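Local structure of glycosyltransferase (Streptomyces halstedii, 3WAD) at residues V51-D56 / S109-D114. The protein belongs to the GT-B glycosyltransferases, proteins built from two Rossmann-like domains, and is related to the erythromycin biosynthesis protein CIII. Numbering follows the deposited sequence.
Sequences VPVGND and STMTAD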
loop_
_atom_site.group_PDB
_atom_site.type_symbol
_atom_site.label_atom_id
_atom_site.label_comp_id
_atom_site.label_asym_id
_atom_site.label_seq_id
_atom_site.Cartn_x
_atom_site.Cartn_y
_atom_site.Cartn_z
ATOM N N VAL B 51 -14.124 -1.990 1.974
ATOM C CA VAL B 51 -15.520 -1.739 2.247
ATOM C C VAL B 51 -16.296 -2.950 1.722
ATOM O O VAL B 51 -16.506 -3.065 0.530
ATOM C CB VAL B 51 -15.962 -0.388 1.546
ATOM C CG1 VAL B 51 -17.416 -0.028 1.828
ATOM C CG2 VAL B 51 -15.025 0.728 1.955
ATOM N N PRO B 52 -16.652 -3.890 2.606
ATOM C CA PRO B 52 -17.293 -5.134 2.162
ATOM C C PRO B 52 -18.695 -4.855 1.621
ATOM O O PRO B 52 -19.453 -4.071 2.230
ATOM C CB PRO B 52 -17.405 -5.985 3.433
ATOM C CG PRO B 52 -16.466 -5.305 4.471
ATOM C CD PRO B 52 -16.285 -3.867 4.042
ATOM N N VAL B 53 -19.050 -5.498 0.500
ATOM C CA VAL B 53 -20.363 -5.294 -0.150
ATOM C C VAL B 53 -20.889 -6.632 -0.633
ATOM O O VAL B 53 -20.140 -7.458 -1.149
ATOM C CB VAL B 53 -20.243 -4.226 -1.312
ATOM C CG1 VAL B 53 -20.162 -2.857 -0.774
ATOM C CG2 VAL B 53 -19.009 -4.435 -2.266
ATOM N N GLY B 54 -22.183 -6.888 -0.488
ATOM C CA GLY B 54 -22.734 -8.170 -0.920
ATOM C C GLY B 54 -22.274 -9.346 -0.072
ATOM O O GLY B 54 -21.743 -9.146 1.025
ATOM N N ASN B 55 -22.489 -10.562 -0.570
ATOM C CA ASN B 55 -22.190 -11.821 0.159
ATOM C C ASN B 55 -20.945 -12.384 -0.449
ATOM O O ASN B 55 -20.596 -11.939 -1.552
ATOM C CB ASN B 55 -23.328 -12.839 0.044
ATOM C CG ASN B 55 -24.700 -12.276 0.563
ATOM O OD1 ASN B 55 -25.703 -12.261 -0.166
ATOM N ND2 ASN B 55 -24.730 -11.833 1.809
ATOM N N ASP B 56 -20.261 -13.293 0.262
ATOM C CA ASP B 56 -19.051 -13.926 -0.275
ATOM C C ASP B 56 -19.352 -14.361 -1.710
ATOM O O ASP B 56 -20.420 -14.956 -1.981
ATOM C CB ASP B 56 -18.656 -15.197 0.519
ATOM C CG ASP B 56 -17.976 -14.887 1.916
ATOM O OD1 ASP B 56 -17.789 -13.709 2.351
ATOM O OD2 ASP B 56 -17.610 -15.862 2.596
ATOM N N SER B 109 -27.171 -8.460 -7.275
ATOM C CA SER B 109 -28.156 -7.430 -6.861
ATOM C C SER B 109 -27.894 -6.996 -5.402
ATOM O O SER B 109 -28.056 -5.802 -5.085
ATOM C CB SER B 109 -29.570 -7.937 -7.023
ATOM O OG SER B 109 -29.808 -8.879 -6.033
ATOM N N THR B 110 -27.444 -7.939 -4.544
ATOM C CA THR B 110 -27.039 -7.608 -3.166
ATOM C C THR B 110 -25.756 -6.758 -3.165
ATOM O O THR B 110 -25.707 -5.696 -2.532
ATOM C CB THR B 110 -26.845 -8.810 -2.295
ATOM O OG1 THR B 110 -28.081 -9.584 -2.254
ATOM C CG2 THR B 110 -26.487 -8.309 -0.824
ATOM N N MET B 111 -24.725 -7.209 -3.884
ATOM C CA MET B 111 -23.482 -6.447 -4.005
ATOM C C MET B 111 -23.724 -5.074 -4.578
ATOM O O MET B 111 -23.163 -4.083 -4.093
ATOM C CB MET B 111 -22.488 -7.249 -4.853
ATOM C CG MET B 111 -21.099 -6.958 -4.582
ATOM S SD MET B 111 -20.691 -5.947 -5.889
ATOM C CE MET B 111 -18.917 -5.976 -5.962
ATOM N N THR B 112 -24.541 -5.036 -5.630
ATOM C CA THR B 112 -24.878 -3.813 -6.302
ATOM C C THR B 112 -25.689 -2.880 -5.368
ATOM O O THR B 112 -25.373 -1.709 -5.266
ATOM C CB THR B 112 -25.554 -4.122 -7.669
ATOM O OG1 THR B 112 -24.657 -4.930 -8.483
ATOM C CG2 THR B 112 -25.909 -2.848 -8.454
ATOM N N ALA B 113 -26.700 -3.394 -4.689
ATOM C CA ALA B 113 -27.464 -2.541 -3.737
ATOM C C ALA B 113 -26.534 -1.991 -2.594
ATOM O O ALA B 113 -26.458 -0.715 -2.305
ATOM C CB ALA B 113 -28.677 -3.324 -3.251
ATOM N N ASP B 114 -25.708 -2.883 -2.030
ATOM C CA ASP B 114 -24.711 -2.412 -1.038
ATOM C C ASP B 114 -23.811 -1.403 -1.609
ATOM O O ASP B 114 -23.487 -0.435 -0.925
ATOM C CB ASP B 114 -23.818 -3.523 -0.432
ATOM C CG ASP B 114 -24.582 -4.446 0.474
ATOM O OD1 ASP B 114 -25.841 -4.375 0.449
ATOM O OD2 ASP B 114 -23.937 -5.275 1.186
#
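The backbone N of Gly-54 donates a hydrogen bond to OD2 of Asp-114, 2.9 Å away and fairly straight, with an N-H...O angle of 161°. The donor does not lie in the plane of the carboxylate but comes down on the oxygen from above, 52° out of it. The bond illustrates how an acidic side chain on a helix can hold a loop as it leaves a strand: Asp-114 has its CG turned beside its own backbone N (chi1 -69°), which carries the carboxylate to the Gly-54 N. Its CB packs against Val-53 CG1 at 3.7 Å. Asp-114 thus gives a polar hold through OD2 and an apolar one through CB, its side chain sliding past that of Val-53 in the opposite direction.

Close backbone approach is the second feature. Gly-54, which has no side chain and a positive phi, lets its CA come within 3.6 Å of the CA of Met-111. Beside it, CG2 of Thr-110 rests on the Gly-54 CA at 3.8 Å. Asn-55 OD1 is more distant, 4.1 Å from the same CG2 of Thr-110, the two side chains crossing at about a right angle. Met-111, bent at its second torsion, lays CG against the carbonyl oxygen of Val-53 at 3.6 Å and brings CE to Val-53 CG2 at 4.0 Å.

In the N-terminal Rossmann-like domain, the contact thus ties the loop following strand 49-52, outermost in the sheet of this chain, to the first turns of helix 109-122, where Asp-114 also packs against Arg-240 of the second subunit. Val-53 also packs on Ala-34 of the adjoining strand 30-35, while Met-111 reaches Ala-135 of helix 135-141.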